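PDB 4WED: ABC transporter, periplasmic solute-binding protein from Rhizobium meliloti, which probably binds a solute, perhaps a peptide or a nickel-containing compound, in the periplasm and delivers it to a membrane ABC transporter for uptake. Local coordinates for residues Asn272-Met277 and Phe420-Ala425; Gly318-Ala323 and Gly431-Leu436; Ala425-Phe430 and Thr512-Pro517; Val308-Tyr313 and Pro490-Pro495; Val69-Gly74 and Ala324-Gly329. All blocks are in the same frame, centred on the assembly; numbering follows the deposited sequence.

Contact 1 of 5, residues Asn272-Met277 and Phe420-Ala425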
# COMPACT_ATOMS: atom_id res chain seq x y z
N ASN A 272 1.19 5.09 3.04
CA ASN A 272 1.93 3.86 3.25
C ASN A 272 2.79 3.37 2.08
O ASN A 272 3.34 2.27 2.12
CB ASN A 272 0.97 2.75 3.73
CG ASN A 272 -0.20 2.52 2.79
OD1 ASN A 272 -0.03 2.12 1.65
ND2 ASN A 272 -1.39 2.69 3.30
N VAL A 273 2.95 4.22 1.10
CA VAL A 273 3.82 4.06 -0.06
C VAL A 273 4.90 5.15 0.11
O VAL A 273 4.61 6.30 0.50
CB VAL A 273 3.07 4.31 -1.42
CG1 VAL A 273 4.01 4.36 -2.62
CG2 VAL A 273 2.02 3.23 -1.71
N THR A 274 6.14 4.77 -0.19
CA THR A 274 7.25 5.68 -0.07
C THR A 274 7.84 5.88 -1.43
O THR A 274 8.03 4.93 -2.21
CB THR A 274 8.32 5.14 0.90
OG1 THR A 274 7.66 4.67 2.10
CG2 THR A 274 9.36 6.24 1.23
N LEU A 275 8.09 7.14 -1.72
CA LEU A 275 8.90 7.51 -2.87
C LEU A 275 10.32 7.52 -2.43
O LEU A 275 10.66 8.27 -1.55
CB LEU A 275 8.55 8.90 -3.40
CG LEU A 275 9.41 9.39 -4.56
CD1 LEU A 275 8.99 8.74 -5.85
CD2 LEU A 275 9.24 10.88 -4.69
N VAL A 276 11.14 6.73 -3.09
CA VAL A 276 12.49 6.47 -2.63
C VAL A 276 13.39 6.76 -3.79
O VAL A 276 13.09 6.37 -4.92
CB VAL A 276 12.68 4.99 -2.22
CG1 VAL A 276 14.07 4.76 -1.65
CG2 VAL A 276 11.65 4.60 -1.19
N MSE A 277 14.48 7.44 -3.55
CA MSE A 277 15.46 7.57 -4.58
C MSE A 277 16.50 6.47 -4.40
O MSE A 277 16.92 6.15 -3.29
CB MSE A 277 16.09 8.92 -4.51
CG MSE A 277 16.87 9.09 -5.80
SE MSE A 277 17.56 10.93 -5.81
CE MSE A 277 18.81 10.81 -4.28
N PHE A 420 11.82 5.04 -7.16
CA PHE A 420 10.98 3.92 -6.93
C PHE A 420 9.91 4.33 -5.97
O PHE A 420 10.06 5.27 -5.18
CB PHE A 420 11.78 2.80 -6.29
CG PHE A 420 12.76 2.18 -7.21
CD1 PHE A 420 13.94 2.83 -7.52
CD2 PHE A 420 12.53 0.93 -7.77
CE1 PHE A 420 14.86 2.25 -8.38
CE2 PHE A 420 13.45 0.35 -8.63
CZ PHE A 420 14.61 1.02 -8.94
N LEU A 421 8.82 3.59 -6.04
CA LEU A 421 7.70 3.69 -5.15
C LEU A 421 7.57 2.35 -4.52
O LEU A 421 7.63 1.40 -5.22
CB LEU A 421 6.42 3.99 -5.93
CG LEU A 421 6.23 5.44 -6.39
CD1 LEU A 421 5.11 5.46 -7.40
CD2 LEU A 421 5.89 6.37 -5.27
N THR A 422 7.40 2.28 -3.21
CA THR A 422 7.09 1.04 -2.56
C THR A 422 5.68 0.55 -2.92
O THR A 422 4.85 1.26 -3.45
CB THR A 422 7.28 1.07 -1.00
OG1 THR A 422 6.45 2.06 -0.37
CG2 THR A 422 8.73 1.33 -0.66
N TYR A 423 5.45 -0.71 -2.64
CA TYR A 423 4.22 -1.35 -2.99
C TYR A 423 3.06 -0.85 -2.12
O TYR A 423 1.91 -0.78 -2.62
CB TYR A 423 4.37 -2.88 -2.86
CG TYR A 423 5.23 -3.54 -3.92
CD1 TYR A 423 5.79 -2.82 -4.94
CD2 TYR A 423 5.43 -4.93 -3.93
CE1 TYR A 423 6.55 -3.44 -5.92
CE2 TYR A 423 6.16 -5.55 -4.93
CZ TYR A 423 6.73 -4.78 -5.91
OH TYR A 423 7.49 -5.30 -6.93
N GLY A 424 3.33 -0.54 -0.85
CA GLY A 424 2.26 -0.08 0.06
C GLY A 424 1.47 -1.20 0.77
O GLY A 424 1.65 -2.38 0.48
N ALA A 425 0.62 -0.82 1.72
CA ALA A 425 -0.18 -1.78 2.46
C ALA A 425 -1.09 -2.44 1.47
O ALA A 425 -1.54 -1.76 0.59
CB ALA A 425 -1.00 -1.09 3.51
O HOH W 1 -2.91 0.77 0.51
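Asn-272 leans on Ala-425 with its whole side chain. Its CB lies 4.1 Å from Ala-425 N, and CG then takes the crowded position between its own backbone N and carbonyl carbon (chi1 56°), which turns the amide toward Ala-425. OD1 accepts the N-H of Ala-425 at 3.0 Å; the bond is fairly straight at the hydrogen, but the donor stands above the carbonyl plane, 66° out of it. ND2, the other branch, rests 3.8 Å from Ala-425 CB. Water 1 donates to Ala-425 O and, weakly, to OD1. A leucine here would keep bulk but no acceptor, so Ala-425 N would probably lose its mate and the loop after strand 417-421 its tie. The pair sits just beyond antiparallel strands 274-279 and 417-421, in a sheet where strand 488-500 flanks 274-279 on its other side. Val-276 and Phe-420 form a hydrogen-bonded pair, with Val-276 N 2.8 Å from Phe-420 O; Leu-275 and Leu-421 form the next, non-hydrogen-bonded one. At Thr-422 the ladder changes: its N gives to Thr-274 O at 2.9 Å in the carbonyl plane, while its side-chain OG1, not its carbonyl, accepts from Thr-274 N at 2.7 Å. Leu-421 CD2 wedges between Val-273 CG1, at 3.8 Å, and Leu-275 CD1, at 3.9 Å. Gly-424 passes close to Val-273 with a positive phi (85°); a beta carbon on it would run into Val-273 CG2 and the carbonyl O of Tyr-423.

Contact 2 of 5, residues Gly318-Ala323 and Gly431-Leu436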
# COMPACT_ATOMS: atom_id res chain seq x y z
N GLY A 318 11.91 9.74 6.64
CA GLY A 318 13.15 9.30 7.25
C GLY A 318 13.39 7.80 7.06
O GLY A 318 14.51 7.36 7.00
N ASN A 319 12.33 7.02 6.97
CA ASN A 319 12.43 5.56 6.89
C ASN A 319 11.87 5.07 5.58
O ASN A 319 11.02 5.73 4.95
CB ASN A 319 11.65 4.93 8.02
CG ASN A 319 12.21 5.30 9.35
OD1 ASN A 319 12.32 6.47 9.67
ND2 ASN A 319 12.61 4.31 10.12
N MSE A 320 12.35 3.92 5.14
CA MSE A 320 11.84 3.35 3.92
C MSE A 320 10.38 3.12 4.03
O MSE A 320 9.66 3.20 3.03
CB MSE A 320 12.51 2.04 3.60
CG MSE A 320 12.21 1.55 2.17
SE MSE A 320 13.07 -0.26 1.94
CE MSE A 320 12.09 -0.86 0.31
N PHE A 321 9.90 2.81 5.22
CA PHE A 321 8.50 2.54 5.42
C PHE A 321 8.00 3.45 6.51
O PHE A 321 8.65 3.57 7.57
CB PHE A 321 8.29 1.13 5.85
CG PHE A 321 8.71 0.13 4.85
CD1 PHE A 321 8.01 0.00 3.64
CD2 PHE A 321 9.79 -0.70 5.10
CE1 PHE A 321 8.39 -0.93 2.68
CE2 PHE A 321 10.16 -1.63 4.16
CZ PHE A 321 9.46 -1.75 2.94
N SER A 322 6.84 4.06 6.27
CA SER A 322 6.20 4.88 7.31
C SER A 322 5.73 4.00 8.46
O SER A 322 5.64 2.77 8.34
CB SER A 322 5.04 5.72 6.75
OG SER A 322 3.80 5.03 6.83
N ALA A 323 5.43 4.65 9.58
CA ALA A 323 4.98 4.01 10.84
C ALA A 323 3.61 3.32 10.72
O ALA A 323 3.26 2.45 11.51
CB ALA A 323 4.95 5.07 11.94
N GLY A 431 6.93 -7.39 0.82
CA GLY A 431 6.73 -7.32 -0.64
C GLY A 431 7.79 -6.45 -1.30
O GLY A 431 8.42 -6.85 -2.26
N SER A 432 8.02 -5.27 -0.74
CA SER A 432 8.97 -4.32 -1.31
C SER A 432 10.40 -4.69 -1.02
O SER A 432 11.26 -4.58 -1.89
CB SER A 432 8.73 -2.91 -0.78
OG SER A 432 7.44 -2.44 -1.18
N LEU A 433 10.66 -5.12 0.21
CA LEU A 433 11.98 -5.57 0.58
C LEU A 433 12.47 -6.67 -0.33
O LEU A 433 13.58 -6.62 -0.84
CB LEU A 433 11.99 -6.11 2.00
CG LEU A 433 12.17 -5.05 3.06
CD1 LEU A 433 12.32 -5.70 4.43
CD2 LEU A 433 13.39 -4.16 2.77
N VAL A 434 11.65 -7.68 -0.48
CA VAL A 434 12.03 -8.80 -1.27
C VAL A 434 12.12 -8.40 -2.74
O VAL A 434 13.14 -8.66 -3.39
CB VAL A 434 11.01 -9.95 -1.09
CG1 VAL A 434 11.15 -10.99 -2.19
CG2 VAL A 434 11.21 -10.60 0.29
N ALA A 435 11.07 -7.76 -3.26
CA ALA A 435 11.00 -7.48 -4.68
C ALA A 435 12.05 -6.46 -5.12
O ALA A 435 12.59 -6.58 -6.23
CB ALA A 435 9.62 -7.00 -5.06
N LEU A 436 12.36 -5.49 -4.26
CA LEU A 436 13.22 -4.38 -4.65
C LEU A 436 14.63 -4.46 -4.08
O LEU A 436 15.49 -3.69 -4.48
CB LEU A 436 12.60 -3.05 -4.22
CG LEU A 436 11.19 -2.71 -4.75
CD1 LEU A 436 10.78 -1.34 -4.21
CD2 LEU A 436 11.11 -2.71 -6.27
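Ser-432 OG is gripped twice, by Asp-428 OD1 and by the backbone N of Tyr-423, and both bonds draw the hydroxyl back toward the loop before its helix. What Ser-432 offers to the segment 318-323 is CB, set 4.0 Å from Phe-321 CZ and in the plane of that ring, at its edge. Leu-433, one residue on, touches the same ring with CG, 4.1 Å from Phe-321 CE2, so the rim of the phenyl group spans two successive residues of helix 430-437. Above it runs the selenomethionine Met-320. With CG anti to the backbone N (chi1 -168°) and the chain extended beyond, its CG stands 4.2 Å over the centre of the Phe-321 ring, SE reaches Leu-433 CD2 at 4.0 Å, and CE ends 4.1 Å from Ser-432 CB. Helix 471-485 adds Tyr-479 against Phe-321, and Ile-475 and Val-478 against Leu-433. The loop after strand 315-316 is thereby packed on helix 430-437, probably within one lobe of the two-lobed solute-binding fold. No hydrogen bond crosses the contact: it holds by dispersion and burial, with the serine's polar end satisfied elsewhere.

Contact 3 of 5, residues Ala425-Phe430 and Thr512-Pro517. With NA (sodium ion), chain B.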
# COMPACT_ATOMS: atom_id res chain seq x y z
N ALA A 425 0.62 -0.82 1.72
CA ALA A 425 -0.18 -1.78 2.46
C ALA A 425 -1.09 -2.44 1.47
O ALA A 425 -1.54 -1.76 0.59
CB ALA A 425 -1.00 -1.09 3.51
N PRO A 426 -1.39 -3.74 1.60
CA PRO A 426 -1.02 -4.60 2.71
C PRO A 426 0.13 -5.56 2.40
O PRO A 426 0.31 -6.55 3.09
CB PRO A 426 -2.29 -5.43 2.89
CG PRO A 426 -2.79 -5.62 1.48
CD PRO A 426 -2.36 -4.40 0.72
N TYR A 427 0.93 -5.22 1.39
CA TYR A 427 2.01 -6.04 0.90
C TYR A 427 3.36 -5.79 1.64
O TYR A 427 4.34 -6.50 1.40
CB TYR A 427 2.23 -5.76 -0.57
CG TYR A 427 0.97 -5.72 -1.43
CD1 TYR A 427 0.20 -6.88 -1.64
CD2 TYR A 427 0.55 -4.54 -2.04
CE1 TYR A 427 -0.94 -6.86 -2.37
CE2 TYR A 427 -0.60 -4.53 -2.82
CZ TYR A 427 -1.34 -5.69 -2.96
OH TYR A 427 -2.46 -5.70 -3.75
N ASP A 428 3.44 -4.79 2.48
CA ASP A 428 4.75 -4.34 2.94
C ASP A 428 4.86 -4.65 4.41
O ASP A 428 3.86 -4.66 5.09
CB ASP A 428 4.94 -2.80 2.73
CG ASP A 428 5.48 -2.46 1.36
OD1 ASP A 428 5.98 -3.38 0.70
OD2 ASP A 428 5.33 -1.30 0.91
N PRO A 429 6.08 -4.84 4.92
CA PRO A 429 7.33 -4.45 4.23
C PRO A 429 7.95 -5.52 3.37
O PRO A 429 8.83 -5.20 2.55
CB PRO A 429 8.27 -4.11 5.40
CG PRO A 429 7.73 -4.88 6.55
CD PRO A 429 6.25 -4.89 6.39
N PHE A 430 7.50 -6.77 3.51
CA PHE A 430 8.19 -7.86 2.85
C PHE A 430 8.08 -7.84 1.35
O PHE A 430 9.05 -8.21 0.66
CB PHE A 430 7.78 -9.22 3.44
CG PHE A 430 8.36 -9.47 4.81
CD1 PHE A 430 9.74 -9.52 5.00
CD2 PHE A 430 7.53 -9.65 5.92
CE1 PHE A 430 10.29 -9.75 6.28
CE2 PHE A 430 8.06 -9.89 7.19
CZ PHE A 430 9.44 -9.93 7.38
N THR A 512 -6.19 0.86 3.97
CA THR A 512 -5.55 0.55 2.70
C THR A 512 -6.40 1.15 1.63
O THR A 512 -7.50 1.57 1.86
CB THR A 512 -5.39 -0.97 2.44
OG1 THR A 512 -6.61 -1.52 1.95
CG2 THR A 512 -4.95 -1.76 3.69
N GLU A 513 -5.83 1.17 0.44
CA GLU A 513 -6.49 1.66 -0.74
C GLU A 513 -7.49 0.65 -1.30
O GLU A 513 -8.06 0.88 -2.37
CB GLU A 513 -5.44 1.99 -1.80
CG GLU A 513 -4.56 3.21 -1.50
CD GLU A 513 -5.32 4.52 -1.19
OE1 GLU A 513 -6.51 4.73 -1.59
OE2 GLU A 513 -4.72 5.34 -0.47
N TYR A 514 -7.70 -0.46 -0.59
CA TYR A 514 -8.57 -1.55 -1.11
C TYR A 514 -9.85 -1.67 -0.26
O TYR A 514 -10.71 -2.52 -0.52
CB TYR A 514 -7.77 -2.87 -1.21
CG TYR A 514 -6.50 -2.65 -1.97
CD1 TYR A 514 -6.52 -2.49 -3.34
CD2 TYR A 514 -5.27 -2.51 -1.31
CE1 TYR A 514 -5.37 -2.27 -4.07
CE2 TYR A 514 -4.09 -2.26 -2.01
CZ TYR A 514 -4.14 -2.14 -3.40
OH TYR A 514 -3.00 -1.87 -4.12
N ASP A 515 -9.94 -0.77 0.72
CA ASP A 515 -11.03 -0.68 1.68
C ASP A 515 -11.90 0.51 1.34
O ASP A 515 -11.38 1.52 0.91
CB ASP A 515 -10.49 -0.34 3.08
CG ASP A 515 -9.86 -1.52 3.76
OD1 ASP A 515 -10.58 -2.54 4.00
OD2 ASP A 515 -8.66 -1.40 4.11
N MSE A 516 -13.18 0.39 1.67
CA MSE A 516 -14.11 1.50 1.66
C MSE A 516 -14.32 2.04 3.06
O MSE A 516 -14.82 1.35 3.93
CB MSE A 516 -15.42 0.93 1.15
CG MSE A 516 -16.48 2.03 1.03
SE MSE A 516 -16.09 3.23 -0.49
CE MSE A 516 -16.74 2.30 -2.11
N PRO A 517 -14.00 3.32 3.28
CA PRO A 517 -14.15 3.92 4.60
C PRO A 517 -15.59 4.30 4.95
O PRO A 517 -15.91 5.48 5.04
CB PRO A 517 -13.25 5.17 4.51
CG PRO A 517 -13.32 5.55 3.06
CD PRO A 517 -13.61 4.31 2.26
NA NA B . -12.74 -2.64 5.16
O HOH W 1 -2.91 0.77 0.51
O HOH W 2 -13.40 -0.30 5.28
O HOH W 3 -11.59 -4.92 5.43
O HOH W 4 -14.59 -3.54 5.39
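Tyr-514 brings CE2 to within 3.9 Å of Pro-426 CD, the two side chains at about a right angle. Ala-425 O comes in at the edge of the same ring, in its plane, 3.7 Å from Tyr-514 CE2. The hydroxyl continues to the rim of Tyr-427, where Tyr-514 OH is 3.8 Å from Tyr-427 CE2. Pro-426, which follows a cis peptide bond, also covers one face of the Tyr-427 ring with CD. Nearer the start of both segments, Thr-512 CG2 meets Ala-425 CB at 4.0 Å, and water 1 bridges Ala-425 O and Glu-513 N. Residues 512-515 make a type I turn that also contains an ST turn: Thr-512 OG1, in the position between its backbone N and carbonyl carbon (chi1 81°), accepts from Tyr-514 N at 3.0 Å. The same oxygen donates to Asp-515 OD2 at 3.0 Å, from above the carboxylate plane. Asp-515 OD1 binds the sodium ion at 2.5 Å, together with three waters and atoms from elsewhere, among them Asp-62 OD2. A valine in place of Thr-512 lacks the hydroxyl, so Asp-515 OD2 would probably lose this donor and Tyr-514 N its acceptor, and the turn would be held less firmly. Trp-58, at the start of helix 58-61, stacks edge-to-face on Tyr-514, Tyr-71 of strand 69-71 packs on Ala-425, Pro-426 and Thr-512, and Pro-429 rests on helix 471-485.

Contact 4 of 5, residues Val308-Tyr313 and Pro490-Pro495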
# COMPACT_ATOMS: atom_id res chain seq x y z
N VAL A 308 6.12 21.23 -3.80
CA VAL A 308 5.98 21.32 -5.23
C VAL A 308 5.09 20.20 -5.76
O VAL A 308 4.20 20.41 -6.56
CB VAL A 308 7.37 21.31 -5.91
CG1 VAL A 308 7.25 21.30 -7.41
CG2 VAL A 308 8.20 22.51 -5.47
N LEU A 309 5.30 18.98 -5.30
CA LEU A 309 4.59 17.89 -5.91
C LEU A 309 3.24 17.62 -5.28
O LEU A 309 2.31 17.30 -5.99
CB LEU A 309 5.45 16.63 -5.92
CG LEU A 309 4.83 15.43 -6.66
CD1 LEU A 309 4.20 15.79 -8.00
CD2 LEU A 309 5.89 14.37 -6.89
N TYR A 310 3.13 17.74 -3.96
CA TYR A 310 1.90 17.38 -3.25
C TYR A 310 1.28 18.55 -2.53
O TYR A 310 0.45 18.36 -1.63
CB TYR A 310 2.19 16.26 -2.25
CG TYR A 310 2.68 15.00 -2.93
CD1 TYR A 310 1.77 14.08 -3.49
CD2 TYR A 310 4.04 14.74 -3.06
CE1 TYR A 310 2.20 12.95 -4.15
CE2 TYR A 310 4.49 13.59 -3.71
CZ TYR A 310 3.57 12.70 -4.26
OH TYR A 310 4.01 11.57 -4.93
N HIS A 311 1.69 19.77 -2.89
CA HIS A 311 1.14 20.97 -2.27
C HIS A 311 1.26 20.98 -0.75
O HIS A 311 0.38 21.49 -0.08
CB HIS A 311 -0.33 21.17 -2.65
CG HIS A 311 -0.53 21.80 -3.99
ND1 HIS A 311 -0.86 21.07 -5.10
CD2 HIS A 311 -0.41 23.08 -4.39
CE1 HIS A 311 -0.96 21.88 -6.14
NE2 HIS A 311 -0.69 23.11 -5.74
N GLY A 312 2.36 20.44 -0.23
CA GLY A 312 2.65 20.46 1.19
C GLY A 312 2.02 19.32 1.95
O GLY A 312 2.22 19.20 3.14
N TYR A 313 1.24 18.50 1.28
CA TYR A 313 0.49 17.45 1.95
C TYR A 313 1.31 16.18 2.33
O TYR A 313 0.89 15.40 3.21
CB TYR A 313 -0.64 17.01 1.04
CG TYR A 313 -1.88 17.87 1.01
CD1 TYR A 313 -2.48 18.33 2.19
CD2 TYR A 313 -2.51 18.19 -0.21
CE1 TYR A 313 -3.64 19.10 2.15
CE2 TYR A 313 -3.66 18.96 -0.25
CZ TYR A 313 -4.23 19.40 0.93
OH TYR A 313 -5.39 20.14 0.90
N PRO A 490 15.01 7.53 1.00
CA PRO A 490 13.57 7.78 1.04
C PRO A 490 13.30 9.26 1.01
O PRO A 490 14.00 10.01 1.62
CB PRO A 490 13.14 7.17 2.38
CG PRO A 490 14.24 6.26 2.79
CD PRO A 490 15.50 6.86 2.23
N LEU A 491 12.32 9.70 0.23
CA LEU A 491 12.11 11.13 0.05
C LEU A 491 10.88 11.60 0.82
O LEU A 491 11.02 12.22 1.86
CB LEU A 491 12.01 11.40 -1.44
CG LEU A 491 13.28 11.05 -2.20
CD1 LEU A 491 13.06 11.35 -3.67
CD2 LEU A 491 14.42 11.90 -1.67
N VAL A 492 9.70 11.19 0.39
CA VAL A 492 8.45 11.50 1.06
C VAL A 492 7.54 10.25 1.10
O VAL A 492 7.68 9.32 0.29
CB VAL A 492 7.70 12.61 0.33
CG1 VAL A 492 8.41 13.96 0.46
CG2 VAL A 492 7.52 12.23 -1.13
N TYR A 493 6.62 10.25 2.06
CA TYR A 493 5.48 9.38 2.04
C TYR A 493 4.42 10.01 1.15
O TYR A 493 4.15 11.24 1.19
CB TYR A 493 4.98 9.11 3.47
CG TYR A 493 6.12 8.62 4.37
CD1 TYR A 493 6.86 7.52 4.01
CD2 TYR A 493 6.46 9.28 5.55
CE1 TYR A 493 7.90 7.07 4.78
CE2 TYR A 493 7.52 8.85 6.35
CZ TYR A 493 8.24 7.73 5.95
OH TYR A 493 9.28 7.24 6.67
N VAL A 494 3.83 9.18 0.32
CA VAL A 494 2.83 9.64 -0.65
C VAL A 494 1.46 9.73 0.02
O VAL A 494 0.86 8.71 0.34
CB VAL A 494 2.79 8.66 -1.83
CG1 VAL A 494 1.71 9.03 -2.85
CG2 VAL A 494 4.15 8.60 -2.52
N PRO A 495 0.93 10.95 0.22
CA PRO A 495 -0.29 11.03 1.02
C PRO A 495 -1.53 10.57 0.26
O PRO A 495 -1.52 10.47 -0.97
CB PRO A 495 -0.38 12.51 1.31
CG PRO A 495 0.07 13.11 0.01
CD PRO A 495 1.12 12.19 -0.56
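Tyr-310, near the C-terminal end of helix 302-310, presses its ring onto Pro-495, where the long strand 488-500 of the antiparallel sheet passes the helix end. The proline is the bump. Its CD sits over one face of the Tyr-310 ring as a CH-pi contact, 4.0 Å from the centroid and 29° off the normal, with Tyr-310 CD1 the closest ring atom at 3.5 Å. The opposite face is taken by Leu-309 CG from the same helix, so the ring is a slab held between a neighbour in its own segment and a proline across the contact. With CG anti to the carbonyl carbon (chi1 -62°), the ring reaches out toward two valines: Val-492 CG2 lies 4.2 Å from Tyr-310 CE2, and Val-494 CG2 lies 3.8 Å from Tyr-310 OH. The hollow that receives Pro-495 is closed on its other flank by the type I' turn from Tyr-310 to Tyr-313, whose ends are joined by Tyr-313 N and Tyr-310 O. Here Pro-495 CG touches Tyr-313 CB at 4.1 Å. The Tyr-313 ring itself leads away to helix 253-261, where its hydroxyl bonds to Glu-260 and its ring meets Lys-257 in a cation-pi contact, while Val-268 of strand 265-269 also lies against Pro-495. At the far corner of the pyrrolidine ring, Pro-495 CB stops 3.7 Å from the carbonyl oxygen, Tyr-313 O.

Contact 5 of 5, residues Val69-Gly74 and Ala324-Gly329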
# COMPACT_ATOMS: atom_id res chain seq x y z
N VAL A 69 -9.35 -12.48 8.95
CA VAL A 69 -8.73 -11.45 9.79
C VAL A 69 -8.67 -10.19 8.98
O VAL A 69 -8.60 -10.24 7.75
CB VAL A 69 -7.29 -11.82 10.22
CG1 VAL A 69 -7.31 -13.01 11.14
CG2 VAL A 69 -6.38 -12.13 9.04
N LYS A 70 -8.74 -9.07 9.69
CA LYS A 70 -8.70 -7.76 9.10
C LYS A 70 -7.32 -7.13 9.32
O LYS A 70 -6.64 -7.34 10.37
CB LYS A 70 -9.79 -6.86 9.70
CG LYS A 70 -11.07 -6.78 8.84
N TYR A 71 -6.93 -6.38 8.31
CA TYR A 71 -5.75 -5.53 8.34
C TYR A 71 -6.11 -4.23 9.00
O TYR A 71 -6.76 -3.41 8.40
CB TYR A 71 -5.21 -5.28 6.96
CG TYR A 71 -3.88 -4.52 6.88
CD1 TYR A 71 -3.81 -3.12 7.02
CD2 TYR A 71 -2.73 -5.18 6.56
CE1 TYR A 71 -2.58 -2.45 6.89
CE2 TYR A 71 -1.51 -4.52 6.43
CZ TYR A 71 -1.44 -3.17 6.60
OH TYR A 71 -0.21 -2.61 6.44
N GLY A 72 -5.67 -4.05 10.25
CA GLY A 72 -6.08 -2.91 11.05
C GLY A 72 -5.06 -1.82 10.89
O GLY A 72 -4.02 -2.01 10.26
N LYS A 73 -5.38 -0.68 11.47
CA LYS A 73 -4.42 0.39 11.67
C LYS A 73 -3.06 -0.12 12.14
O LYS A 73 -2.97 -0.90 13.07
CB LYS A 73 -4.97 1.42 12.68
N GLY A 74 -2.01 0.34 11.48
CA GLY A 74 -0.66 -0.02 11.81
C GLY A 74 -0.32 -1.42 11.28
O GLY A 74 0.71 -1.99 11.58
N ALA A 324 2.83 3.73 9.72
CA ALA A 324 1.59 3.09 9.38
C ALA A 324 1.78 1.59 9.05
O ALA A 324 0.84 0.79 9.21
CB ALA A 324 0.93 3.81 8.19
N LEU A 325 2.97 1.21 8.58
CA LEU A 325 3.22 -0.19 8.23
C LEU A 325 3.65 -0.97 9.40
O LEU A 325 4.21 -0.42 10.34
CB LEU A 325 4.28 -0.32 7.14
CG LEU A 325 3.66 0.27 5.85
CD1 LEU A 325 4.73 0.93 5.01
CD2 LEU A 325 2.88 -0.79 5.06
N PRO A 326 3.39 -2.28 9.36
CA PRO A 326 3.89 -3.13 10.41
C PRO A 326 5.37 -3.35 10.19
O PRO A 326 5.84 -3.25 9.06
CB PRO A 326 3.07 -4.42 10.25
CG PRO A 326 2.49 -4.39 8.87
CD PRO A 326 2.54 -2.99 8.37
N TYR A 327 6.10 -3.59 11.26
CA TYR A 327 7.53 -3.94 11.17
C TYR A 327 8.32 -2.88 10.41
O TYR A 327 9.28 -3.19 9.69
CB TYR A 327 7.70 -5.35 10.54
CG TYR A 327 6.81 -6.39 11.22
CD1 TYR A 327 7.04 -6.82 12.54
CD2 TYR A 327 5.71 -6.91 10.55
CE1 TYR A 327 6.20 -7.74 13.15
CE2 TYR A 327 4.86 -7.84 11.13
CZ TYR A 327 5.10 -8.25 12.42
OH TYR A 327 4.20 -9.16 12.94
N ALA A 328 7.93 -1.63 10.59
CA ALA A 328 8.52 -0.56 9.82
C ALA A 328 9.88 -0.09 10.37
O ALA A 328 10.61 0.62 9.71
CB ALA A 328 7.53 0.59 9.73
N GLY A 329 10.20 -0.50 11.60
CA GLY A 329 11.51 -0.29 12.18
C GLY A 329 11.50 0.80 13.20
O GLY A 329 10.54 1.54 13.36
O HOH W 5 -0.41 0.06 6.87
O HOH W 6 2.72 -0.47 12.89
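The Tyr-71 ring points its hydroxyl at Pro-326, whose CD lies obliquely beyond the ring, 3.4 Å from Tyr-71 OH. Pro-426 and Ala-425 lie to one side of the ring plane, displaced toward and past the rim, and Pro-326 CD to the other. Water 5 sits at the ring's edge, in plane, 2.7 Å from Tyr-71 OH, and donates to Ala-324 O at 2.8 Å, so that the phenol is tied through one solvent molecule to the opposite backbone. Leu-325 adds CD2, 3.8 Å from Tyr-71 OH. The torsion that sends the ring this way has CG anti to the backbone N (chi1 -174°), carrying the hydroxyl well out from strand 69-71. That strand pairs with strand 77-79 in the N-terminal part of the chain, whereas 324-329 is a loop between strand 315-316 and helix 339-348 that probably belongs to the other lobe; the contact therefore probably bridges the two lobes, between which solute-binding proteins of this family hold their ligands. A second, backbone meeting lies at Gly-74, whose positive phi (77°) is readily adopted without a beta carbon. Its CA sends a CH toward Ala-324 O at 3.1 Å, bent to 132° at the hydrogen. Gly-74 O approaches Pro-326 N at 3.5 Å, a plain contact, since the proline nitrogen carries no hydrogen. Water 6 lies within hydrogen-bonding distance of both Gly-74 O and Leu-325 O. Gln-161 of helix 159-162 touches both the Tyr-71 and the Pro-326 side chains.

Overall arrangement
From the N terminus, 69-74 opens first, and contact 5 closes its long loop at 324-329, probably joining the two lobes. Within that span 272-277, 308-313 and 318-323 open contacts 1, 4 and 2, so contact 5 crosses all three. Contact 1 closes at 420-425, pairing two strands, and crosses contacts 2 and 4. Contact 2, closing at 431-436, is nested inside contact 4, which closes at 490-495 and ties helix 302-310 to the sheet of contact 1. Contact 3 begins at Ala-425, shared with contact 1, crosses contacts 2 and 4, and closes at 512-517, back beside the sodium site.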